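Local coordinates for uncharacterized protein (Vanderwaltozyma polyspora, PDB 5THE) that is the C-terminal lobe of a budding yeast Argonaute, which binds RNA and probably helps select the RNA targets that are cleaved, at residues Ile2-Glu6 / Cys456-Glu460; Gly289-Asp293 / Ile326-Asn331; Gln414-Asn418 / Gln443-Gly449. All coordinates share one frame; numbering follows the deposited sequence.

Interaction 1: residues Ile2-Glu6 / Cys456-Glu460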
loop_
_atom_site.group_PDB
_atom_site.type_symbol
_atom_site.label_atom_id
_atom_site.label_comp_id
_atom_site.label_asym_id
_atom_site.label_seq_id
_atom_site.Cartn_x
_atom_site.Cartn_y
_atom_site.Cartn_z
ATOM N N ILE A 2 2.939 -13.701 -28.639
ATOM C CA ILE A 2 3.344 -13.841 -27.240
ATOM C C ILE A 2 4.068 -12.561 -26.828
ATOM O O ILE A 2 4.908 -12.051 -27.576
ATOM C CB ILE A 2 4.221 -15.092 -27.022
ATOM C CG1 ILE A 2 4.564 -15.281 -25.544
ATOM C CG2 ILE A 2 5.484 -15.037 -27.867
ATOM C CD1 ILE A 2 5.512 -16.463 -25.290
ATOM N N TYR A 3 3.700 -12.011 -25.663
ATOM C CA TYR A 3 4.338 -10.815 -25.087
ATOM C C TYR A 3 4.144 -9.572 -25.950
ATOM O O TYR A 3 5.002 -8.693 -25.992
ATOM C CB TYR A 3 5.831 -11.032 -24.807
ATOM C CG TYR A 3 6.068 -12.179 -23.851
ATOM C CD1 TYR A 3 5.302 -12.303 -22.691
ATOM C CD2 TYR A 3 7.018 -13.168 -24.129
ATOM C CE1 TYR A 3 5.488 -13.358 -21.824
ATOM C CE2 TYR A 3 7.217 -14.234 -23.262
ATOM C CZ TYR A 3 6.442 -14.316 -22.111
ATOM O OH TYR A 3 6.611 -15.349 -21.235
ATOM N N LYS A 4 3.017 -9.481 -26.630
ATOM C CA LYS A 4 2.606 -8.244 -27.273
ATOM C C LYS A 4 1.652 -7.503 -26.347
ATOM O O LYS A 4 0.934 -8.123 -25.559
ATOM C CB LYS A 4 1.930 -8.527 -28.616
ATOM C CG LYS A 4 2.776 -9.387 -29.532
ATOM C CD LYS A 4 4.150 -8.767 -29.751
ATOM C CE LYS A 4 5.071 -9.682 -30.544
ATOM N NZ LYS A 4 6.414 -9.062 -30.721
ATOM N N VAL A 5 1.654 -6.171 -26.441
ATOM C CA VAL A 5 0.722 -5.381 -25.645
ATOM C C VAL A 5 -0.704 -5.736 -26.041
ATOM O O VAL A 5 -1.044 -5.788 -27.229
ATOM C CB VAL A 5 1.000 -3.880 -25.807
ATOM C CG1 VAL A 5 -0.037 -3.064 -25.045
ATOM C CG2 VAL A 5 2.392 -3.555 -25.319
ATOM N N GLU A 6 -1.529 -6.011 -25.035
ATOM C CA GLU A 6 -2.928 -6.372 -25.231
ATOM C C GLU A 6 -3.672 -5.284 -25.999
ATOM O O GLU A 6 -3.478 -4.088 -25.759
ATOM C CB GLU A 6 -3.586 -6.577 -23.854
ATOM C CG GLU A 6 -4.859 -7.397 -23.837
ATOM C CD GLU A 6 -4.600 -8.878 -24.104
ATOM O OE1 GLU A 6 -3.467 -9.368 -23.838
ATOM O OE2 GLU A 6 -5.527 -9.549 -24.594
ATOM N N CYS A 456 -4.769 -2.286 -19.262
ATOM C CA CYS A 456 -4.474 -3.710 -19.302
ATOM C C CYS A 456 -3.455 -3.929 -20.418
ATOM O O CYS A 456 -3.778 -3.775 -21.600
ATOM C CB CYS A 456 -5.731 -4.538 -19.533
ATOM S SG CYS A 456 -5.345 -6.325 -19.587
ATOM N N LEU A 457 -2.220 -4.263 -20.043
ATOM C CA LEU A 457 -1.142 -4.464 -21.004
ATOM C C LEU A 457 -1.014 -5.915 -21.443
ATOM O O LEU A 457 -0.428 -6.187 -22.501
ATOM C CB LEU A 457 0.189 -4.012 -20.397
ATOM C CG LEU A 457 0.322 -2.564 -19.901
ATOM C CD1 LEU A 457 1.751 -2.281 -19.431
ATOM C CD2 LEU A 457 -0.070 -1.596 -20.991
ATOM N N TYR A 458 -1.541 -6.853 -20.661
ATOM C CA TYR A 458 -1.372 -8.268 -20.958
ATOM C C TYR A 458 -2.420 -9.034 -20.178
ATOM O O TYR A 458 -2.671 -8.728 -19.018
ATOM C CB TYR A 458 0.018 -8.773 -20.574
ATOM C CG TYR A 458 0.430 -10.028 -21.310
ATOM C CD1 TYR A 458 0.666 -9.992 -22.677
ATOM C CD2 TYR A 458 0.609 -11.249 -20.641
ATOM C CE1 TYR A 458 1.066 -11.132 -23.374
ATOM C CE2 TYR A 458 1.015 -12.405 -21.336
ATOM C CZ TYR A 458 1.239 -12.327 -22.707
ATOM O OH TYR A 458 1.638 -13.425 -23.443
ATOM N N ASP A 459 -3.029 -10.030 -20.805
ATOM C CA ASP A 459 -4.108 -10.722 -20.118
ATOM C C ASP A 459 -4.220 -12.131 -20.693
ATOM O O ASP A 459 -4.682 -12.305 -21.822
ATOM C CB ASP A 459 -5.421 -9.947 -20.248
ATOM C CG ASP A 459 -6.576 -10.689 -19.698
ATOM O OD1 ASP A 459 -7.641 -10.695 -20.337
ATOM O OD2 ASP A 459 -6.412 -11.277 -18.622
ATOM N N GLU A 460 -3.838 -13.125 -19.897
ATOM C CA GLU A 460 -4.111 -14.515 -20.232
ATOM C C GLU A 460 -5.323 -15.043 -19.483
ATOM O O GLU A 460 -5.522 -16.258 -19.407
ATOM C CB GLU A 460 -2.888 -15.392 -19.953
ATOM C CG GLU A 460 -1.583 -14.673 -20.174
ATOM C CD GLU A 460 -0.386 -15.547 -19.862
ATOM O OE1 GLU A 460 0.049 -16.305 -20.752
ATOM O OE2 GLU A 460 0.090 -15.518 -18.715
HETATM O O HOH W 1 -3.595 -2.310 -23.853
#
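Glu6 and Tyr458 meet where the irregular N-terminal segment 2-6 lies against the classic beta bulge of strand 452-459, a strand of the Piwi domain. Leu457 and Tyr458 form the bulge, both facing Cys385 of strand 383-389. Glu6 N donates to Leu457 O at 2.8 Å. The bond is nearly straight at the hydrogen (170°), but the donor stands above the carbonyl plane. The same oxygen receives a CA-H...O contact from Val5 CA at 3.4 Å, so two neighbouring residues share one acceptor. A water donates to both Glu6 O and Cys456 O and bridges the two backbones. The Glu6 side chain starts with CG anti to N (chi1 -160°) and bends at chi2. This brings Glu6 OE1 to Asp459 N, a weak hydrogen bond of 3.1 Å. The other carboxylate oxygen, OE2, is hydrogen-bonded to His9. At the far end, the Tyr458 ring reaches along segment 2-6. Lys4 O lies in the ring plane at its edge, 3.4 Å from Tyr458 CD1. Tyr3 N gives a weak hydrogen bond of 3.3 Å to Tyr458 OH. The two tyrosine rings are tilted by 30° and slid apart, so they barely overlap. Tyr3 CD1 touches Tyr458 CZ at 4.1 Å, and Ile2 CG1 lies over one face of the Tyr3 ring, toward its rim. Tyr458 also packs on Val355 and Val359 of helix 351-373, and Tyr3 touches Lys360 of that helix. Strand 452-459 itself runs between strands 383-389 and 435-440, with the N-terminal segment laid across its end.

Interaction 2: residues Gly289-Asp293 / Ile326-Asn331; sequences GSYDD and IYQKHN
Tyr291 and His330 stack face to face, with centroids 3.7 Å apart and planes at 13°. This is the tight part of the contact. His330 CE1 sits over the centre of the tyrosine ring, and Tyr291 CE1 sits over the centre of the imidazole. His330 ND1 donates to Ile326 O at 3.1 Å, with the oxygen in the imidazole plane; this bond fixes the rotation of the ring. Tyr291 CG lies between its backbone N and carbonyl carbon (chi1 60°), which turns the ring onto the last turn of helix 320-329. There Ile326 CG2 comes within 3.4 Å of Tyr291 CD2. With an alanine here instead of Tyr291, one face of His330 would probably lose its stacking partner and a gap would be likely to open beside Ile326 CG2. On the backbone side of Tyr291, the Asn331 amide joins loop to helix. Asn331 ND2 donates to Tyr291 O at 2.8 Å and to Tyr327 O at 2.8 Å, and it lies over the centre of the Tyr327 ring. The Tyr327 hydroxyl is hydrogen-bonded to Pro265 O. The looser side is at Asp293, which makes no direct contact. There a water donates to Asn331 OD1 at 2.6 Å and accepts a weak bond from Asp293 N. The arrangement is plain packing within the Piwi domain, of the RNase H-like clan: the loop after strand 282-289 meets helix 320-329.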
loop_
_atom_site.group_PDB
_atom_site.type_symbol
_atom_site.label_atom_id
_atom_site.label_comp_id
_atom_site.label_asym_id
_atom_site.label_seq_id
_atom_site.Cartn_x
_atom_site.Cartn_y
_atom_site.Cartn_z
ATOM N N GLY A 289 2.866 -8.608 -2.712
ATOM C CA GLY A 289 1.912 -9.615 -3.130
ATOM C C GLY A 289 0.964 -10.053 -2.035
ATOM O O GLY A 289 1.333 -10.104 -0.860
ATOM N N SER A 290 -0.274 -10.361 -2.422
ATOM C CA SER A 290 -1.245 -10.916 -1.500
ATOM C C SER A 290 -0.915 -12.376 -1.215
ATOM O O SER A 290 -0.092 -12.993 -1.897
ATOM C CB SER A 290 -2.646 -10.804 -2.084
ATOM O OG SER A 290 -2.739 -11.597 -3.258
ATOM N N TYR A 291 -1.582 -12.948 -0.210
ATOM C CA TYR A 291 -1.389 -14.367 0.036
ATOM C C TYR A 291 -2.634 -15.144 0.428
ATOM O O TYR A 291 -2.510 -16.345 0.673
ATOM C CB TYR A 291 -0.300 -14.599 1.102
ATOM C CG TYR A 291 -0.533 -14.000 2.477
ATOM C CD1 TYR A 291 -1.643 -14.343 3.249
ATOM C CD2 TYR A 291 0.398 -13.143 3.031
ATOM C CE1 TYR A 291 -1.818 -13.820 4.517
ATOM C CE2 TYR A 291 0.232 -12.629 4.299
ATOM C CZ TYR A 291 -0.873 -12.967 5.031
ATOM O OH TYR A 291 -1.025 -12.429 6.283
ATOM N N ASP A 292 -3.817 -14.533 0.495
ATOM C CA ASP A 292 -5.015 -15.333 0.716
ATOM C C ASP A 292 -6.210 -14.631 0.077
ATOM O O ASP A 292 -6.059 -13.675 -0.693
ATOM C CB ASP A 292 -5.221 -15.637 2.207
ATOM C CG ASP A 292 -5.473 -14.400 3.055
ATOM O OD1 ASP A 292 -5.790 -13.317 2.526
ATOM O OD2 ASP A 292 -5.353 -14.531 4.294
ATOM N N ASP A 293 -7.404 -15.107 0.409
ATOM C CA ASP A 293 -8.624 -14.585 -0.185
ATOM C C ASP A 293 -9.168 -13.365 0.551
ATOM O O ASP A 293 -10.258 -12.899 0.223
ATOM C CB ASP A 293 -9.684 -15.698 -0.274
ATOM C CG ASP A 293 -10.131 -16.224 1.090
ATOM O OD1 ASP A 293 -9.570 -15.832 2.132
ATOM O OD2 ASP A 293 -11.056 -17.059 1.107
ATOM N N ILE A 326 5.114 -17.391 0.346
ATOM C CA ILE A 326 4.165 -16.909 1.336
ATOM C C ILE A 326 2.755 -17.326 0.957
ATOM O O ILE A 326 1.978 -17.789 1.803
ATOM C CB ILE A 326 4.280 -15.381 1.495
ATOM C CG1 ILE A 326 5.704 -15.015 1.931
ATOM C CG2 ILE A 326 3.257 -14.894 2.515
ATOM C CD1 ILE A 326 5.988 -13.513 1.947
ATOM N N TYR A 327 2.402 -17.174 -0.322
ATOM C CA TYR A 327 1.088 -17.623 -0.764
ATOM C C TYR A 327 0.878 -19.085 -0.403
ATOM O O TYR A 327 -0.182 -19.475 0.109
ATOM C CB TYR A 327 0.944 -17.429 -2.271
ATOM C CG TYR A 327 -0.397 -17.882 -2.819
ATOM C CD1 TYR A 327 -0.674 -19.238 -3.032
ATOM C CD2 TYR A 327 -1.380 -16.955 -3.128
ATOM C CE1 TYR A 327 -1.897 -19.651 -3.543
ATOM C CE2 TYR A 327 -2.612 -17.354 -3.626
ATOM C CZ TYR A 327 -2.859 -18.699 -3.836
ATOM O OH TYR A 327 -4.075 -19.080 -4.341
ATOM N N GLN A 328 1.889 -19.912 -0.684
ATOM C CA GLN A 328 1.752 -21.349 -0.480
ATOM C C GLN A 328 1.507 -21.690 0.988
ATOM O O GLN A 328 0.708 -22.588 1.297
ATOM C CB GLN A 328 3.001 -22.054 -0.996
ATOM C CG GLN A 328 3.005 -23.549 -0.713
ATOM C CD GLN A 328 4.187 -24.221 -1.342
ATOM O OE1 GLN A 328 5.320 -23.757 -1.205
ATOM N NE2 GLN A 328 3.926 -25.278 -2.100
ATOM N N LYS A 329 2.186 -20.988 1.906
ATOM C CA LYS A 329 2.006 -21.263 3.333
ATOM C C LYS A 329 0.578 -20.999 3.784
ATOM O O LYS A 329 0.088 -21.657 4.708
ATOM C CB LYS A 329 2.969 -20.422 4.172
ATOM C CG LYS A 329 4.443 -20.678 3.906
ATOM C CD LYS A 329 5.312 -19.935 4.924
ATOM C CE LYS A 329 6.654 -19.491 4.339
ATOM N NZ LYS A 329 7.541 -20.628 3.966
ATOM N N HIS A 330 -0.117 -20.070 3.136
ATOM C CA HIS A 330 -1.471 -19.709 3.529
ATOM C C HIS A 330 -2.550 -20.429 2.727
ATOM O O HIS A 330 -3.736 -20.182 2.961
ATOM C CB HIS A 330 -1.658 -18.186 3.415
ATOM C CG HIS A 330 -0.937 -17.424 4.483
ATOM N ND1 HIS A 330 0.389 -17.057 4.374
ATOM C CD2 HIS A 330 -1.342 -17.010 5.706
ATOM C CE1 HIS A 330 0.758 -16.422 5.473
ATOM N NE2 HIS A 330 -0.273 -16.379 6.296
ATOM N N ASN A 331 -2.179 -21.294 1.789
ATOM C CA ASN A 331 -3.156 -22.001 0.971
ATOM C C ASN A 331 -2.832 -23.497 0.910
ATOM O O ASN A 331 -2.908 -24.141 -0.147
ATOM C CB ASN A 331 -3.246 -21.357 -0.413
ATOM C CG ASN A 331 -3.782 -19.926 -0.348
ATOM O OD1 ASN A 331 -4.998 -19.717 -0.325
ATOM N ND2 ASN A 331 -2.881 -18.940 -0.294
HETATM O O HOH W 2 -6.705 -18.283 1.060
#

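Interaction 3: residues Gln414-Asn418 / Gln443-Gly449. With nucleotides of chain B.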
loop_
_atom_site.group_PDB
_atom_site.type_symbol
_atom_site.label_atom_id
_atom_site.label_comp_id
_atom_site.label_asym_id
_atom_site.label_seq_id
_atom_site.Cartn_x
_atom_site.Cartn_y
_atom_site.Cartn_z
ATOM N N GLN A 414 -22.539 12.965 -7.810
ATOM C CA GLN A 414 -21.350 13.734 -7.467
ATOM C C GLN A 414 -21.245 13.824 -5.955
ATOM O O GLN A 414 -22.234 13.659 -5.239
ATOM C CB GLN A 414 -21.372 15.137 -8.079
ATOM C CG GLN A 414 -22.611 15.943 -7.751
ATOM C CD GLN A 414 -22.452 17.408 -8.135
ATOM O OE1 GLN A 414 -21.796 18.166 -7.427
ATOM N NE2 GLN A 414 -23.030 17.801 -9.268
ATOM N N SER A 415 -20.025 14.095 -5.478
ATOM C CA SER A 415 -19.753 14.205 -4.049
ATOM C C SER A 415 -18.610 15.182 -3.828
ATOM O O SER A 415 -17.574 15.103 -4.508
ATOM C CB SER A 415 -19.394 12.845 -3.444
ATOM O OG SER A 415 -19.223 12.964 -2.043
ATOM N N MET A 416 -18.794 16.085 -2.863
ATOM C CA MET A 416 -17.765 17.065 -2.526
ATOM C C MET A 416 -17.308 17.844 -3.756
ATOM O O MET A 416 -16.121 18.088 -3.954
ATOM C CB MET A 416 -16.581 16.387 -1.837
ATOM C CG MET A 416 -16.979 15.681 -0.561
ATOM S SD MET A 416 -15.670 14.597 0.010
ATOM C CE MET A 416 -14.541 15.757 0.730
ATOM N N GLY A 417 -18.263 18.217 -4.599
ATOM C CA GLY A 417 -17.964 19.009 -5.769
ATOM C C GLY A 417 -17.255 18.262 -6.868
ATOM O O GLY A 417 -16.828 18.882 -7.843
ATOM N N ASN A 418 -17.116 16.949 -6.741
ATOM C CA ASN A 418 -16.360 16.148 -7.687
ATOM C C ASN A 418 -17.231 15.021 -8.209
ATOM O O ASN A 418 -18.331 14.778 -7.708
ATOM C CB ASN A 418 -15.083 15.611 -7.035
ATOM C CG ASN A 418 -13.990 16.668 -6.988
ATOM O OD1 ASN A 418 -13.150 16.748 -7.882
ATOM N ND2 ASN A 418 -14.024 17.509 -5.966
ATOM N N GLN A 443 -13.061 9.740 -2.879
ATOM C CA GLN A 443 -13.586 11.061 -2.588
ATOM C C GLN A 443 -12.477 12.083 -2.743
ATOM O O GLN A 443 -11.381 11.896 -2.216
ATOM C CB GLN A 443 -14.108 11.131 -1.151
ATOM C CG GLN A 443 -15.304 10.277 -0.884
ATOM C CD GLN A 443 -16.637 10.852 -1.333
ATOM O OE1 GLN A 443 -17.607 10.161 -1.345
ATOM N NE2 GLN A 443 -16.682 12.081 -1.669
ATOM N N ALA A 444 -12.761 13.181 -3.430
ATOM C CA ALA A 444 -11.816 14.290 -3.457
ATOM C C ALA A 444 -12.059 15.107 -2.189
ATOM O O ALA A 444 -12.885 16.022 -2.160
ATOM C CB ALA A 444 -11.991 15.109 -4.728
ATOM N N LEU A 445 -11.348 14.746 -1.112
ATOM C CA LEU A 445 -11.515 15.464 0.150
ATOM C C LEU A 445 -11.084 16.913 0.024
ATOM O O LEU A 445 -11.646 17.803 0.684
ATOM C CB LEU A 445 -10.758 14.767 1.276
ATOM C CG LEU A 445 -11.095 13.273 1.426
ATOM C CD1 LEU A 445 -10.196 12.621 2.468
ATOM C CD2 LEU A 445 -12.581 13.005 1.752
ATOM N N LYS A 446 -10.126 17.171 -0.850
ATOM C CA LYS A 446 -9.651 18.511 -1.107
ATOM C C LYS A 446 -9.408 18.624 -2.604
ATOM O O LYS A 446 -9.125 17.623 -3.271
ATOM C CB LYS A 446 -8.377 18.792 -0.299
ATOM C CG LYS A 446 -7.873 20.201 -0.407
ATOM C CD LYS A 446 -6.711 20.430 0.529
ATOM C CE LYS A 446 -6.026 21.735 0.197
ATOM N NZ LYS A 446 -7.019 22.793 -0.055
ATOM N N GLY A 447 -9.544 19.845 -3.125
ATOM C CA GLY A 447 -9.240 20.168 -4.511
ATOM C C GLY A 447 -10.135 19.436 -5.514
ATOM O O GLY A 447 -11.252 18.999 -5.222
ATOM N N THR A 448 -9.619 19.305 -6.726
ATOM C CA THR A 448 -10.286 18.538 -7.762
ATOM C C THR A 448 -9.631 17.171 -7.865
ATOM O O THR A 448 -8.409 17.070 -7.998
ATOM C CB THR A 448 -10.226 19.281 -9.091
ATOM O OG1 THR A 448 -10.787 20.578 -8.894
ATOM C CG2 THR A 448 -11.026 18.536 -10.151
ATOM N N GLY A 449 -10.436 16.119 -7.780
ATOM C CA GLY A 449 -9.870 14.789 -7.802
ATOM C C GLY A 449 -9.145 14.516 -9.105
ATOM O O GLY A 449 -9.460 15.085 -10.151
ATOM P P A B 5 -5.418 9.087 -1.443
ATOM O OP1 A B 5 -5.850 8.205 -2.564
ATOM O OP2 A B 5 -3.996 9.186 -1.052
ATOM O "O5'" A B 5 -6.005 10.525 -1.753
ATOM C "C5'" A B 5 -7.373 10.672 -2.090
ATOM C "C4'" A B 5 -7.826 12.097 -1.917
ATOM O "O4'" A B 5 -7.701 12.480 -0.526
ATOM C "C3'" A B 5 -7.006 13.133 -2.669
ATOM O "O3'" A B 5 -7.448 13.264 -4.001
ATOM C "C2'" A B 5 -7.206 14.395 -1.838
ATOM O "O2'" A B 5 -8.460 14.990 -2.127
ATOM C "C1'" A B 5 -7.290 13.822 -0.426
ATOM N N9 A B 5 -5.993 13.854 0.257
ATOM C C8 A B 5 -4.963 12.946 0.204
ATOM N N7 A B 5 -3.943 13.299 0.952
ATOM C C5 A B 5 -4.341 14.505 1.514
ATOM C C6 A B 5 -3.704 15.377 2.400
ATOM N N6 A B 5 -2.480 15.139 2.873
ATOM N N1 A B 5 -4.384 16.498 2.767
ATOM C C2 A B 5 -5.619 16.711 2.269
ATOM N N3 A B 5 -6.324 15.952 1.426
ATOM C C4 A B 5 -5.606 14.864 1.092
ATOM P P A B 6 -6.409 13.460 -5.199
ATOM O OP1 A B 6 -7.255 13.297 -6.426
ATOM O OP2 A B 6 -5.182 12.666 -4.983
ATOM O "O5'" A B 6 -5.936 14.966 -5.057
ATOM C "C5'" A B 6 -6.819 16.022 -5.353
ATOM C "C4'" A B 6 -6.254 17.313 -4.853
ATOM O "O4'" A B 6 -6.077 17.228 -3.418
ATOM C "C3'" A B 6 -4.873 17.678 -5.377
ATOM O "O3'" A B 6 -4.920 18.287 -6.659
ATOM C "C2'" A B 6 -4.362 18.608 -4.296
ATOM O "O2'" A B 6 -4.986 19.876 -4.450
ATOM C "C1'" A B 6 -4.924 17.932 -3.036
ATOM N N9 A B 6 -3.996 16.942 -2.464
ATOM C C8 A B 6 -3.864 15.627 -2.837
ATOM N N7 A B 6 -2.966 14.957 -2.159
ATOM C C5 A B 6 -2.475 15.907 -1.279
ATOM C C6 A B 6 -1.490 15.817 -0.291
ATOM N N6 A B 6 -0.825 14.685 -0.038
ATOM N N1 A B 6 -1.232 16.941 0.421
ATOM C C2 A B 6 -1.924 18.063 0.142
ATOM N N3 A B 6 -2.881 18.270 -0.768
ATOM C C4 A B 6 -3.100 17.134 -1.447
ATOM P P A B 4 -2.533 7.971 3.599
ATOM O OP1 A B 4 -1.784 6.744 3.223
ATOM O OP2 A B 4 -1.850 9.230 3.918
ATOM O "O5'" A B 4 -3.606 8.259 2.460
ATOM C "C5'" A B 4 -4.650 7.332 2.226
ATOM C "C4'" A B 4 -5.989 8.007 2.126
ATOM O "O4'" A B 4 -6.324 8.646 3.378
ATOM C "C3'" A B 4 -6.102 9.116 1.099
ATOM O "O3'" A B 4 -6.292 8.589 -0.198
ATOM C "C2'" A B 4 -7.288 9.918 1.624
ATOM O "O2'" A B 4 -8.511 9.250 1.332
ATOM C "C1'" A B 4 -7.050 9.824 3.137
ATOM N N9 A B 4 -6.236 10.938 3.636
ATOM C C8 A B 4 -4.880 11.092 3.497
ATOM N N7 A B 4 -4.412 12.186 4.046
ATOM C C5 A B 4 -5.540 12.780 4.582
ATOM C C6 A B 4 -5.687 13.960 5.299
ATOM N N6 A B 4 -4.638 14.745 5.568
ATOM N N1 A B 4 -6.935 14.282 5.711
ATOM C C2 A B 4 -7.955 13.448 5.412
ATOM N N3 A B 4 -7.938 12.291 4.743
ATOM C C4 A B 4 -6.680 12.026 4.345
HETATM O O HOH W 3 -15.585 13.254 -4.152
#
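Residues Ser415 to Asn418 form a type I' beta turn, closed by Ser415 N to Asn418 O and Asn418 N to Ser415 O, and it faces an irregular loop that has an inverse gamma turn at Ala444. Asn418 carries the contact. Asn418 OD1 accepts from Gly449 N at 2.8 Å, nearly straight at the hydrogen (166°) but with the donor above the plane of the amide C=O. Asn418 ND2 donates to Gly447 O at 3.2 Å, in the carbonyl plane. The same Asn418 ND2 donates to Met416 O within the turn, at 3.0 Å. Three hydrogen bonds thus grip the amide and fix its rotation. Asn418 CG, anti to the carbonyl carbon (chi1 -79°), points at the loop, where Ala444 CB packs against the amide, 3.4 Å from Asn418 ND2. The turn closes the hairpin of strands 410-415 and 418-419 in the Piwi domain. Residues 443-449 join strands 435-440 and 452-459, and they meet the RNA with their other side. Lys446 N donates to O2' of A5 of chain B at 3.0 Å, and that hydroxyl donates to Lys446 O at 2.9 Å. The backbone thereby reads a ribose 2'-OH. Leu445 reaches the neighbouring nucleotide, with CD1 3.2 Å from N3 of A4 of chain B. Back at the hairpin, the Met416 side chain extends toward Leu445, though the exact place of its methyl group is doubtful. A water bridges the segments, donating to Ser415 O and accepting from Ala444 N.

Along the chain, interaction 1 closes the longest loop, and interactions 2 and 3 are nested inside it in series. None of the three touch. The centres of interactions 1 and 2 are about 25 Å apart, and those of 1 and 3 about 34 Å. Interactions 2 and 3 lie on opposite sides of the chain's centre, about 36 Å apart between centres. Both, with segment 456-460, lie within the Piwi domain; segment 2-6 is near the start of the chain. Strand 452-459 links interactions 1 and 3: residues 456-460 end it, and loop 443-449 precedes it. Interaction 3 joins a hairpin to the RNA-contacting loop, while interactions 1 and 2 are packing remote from the RNA.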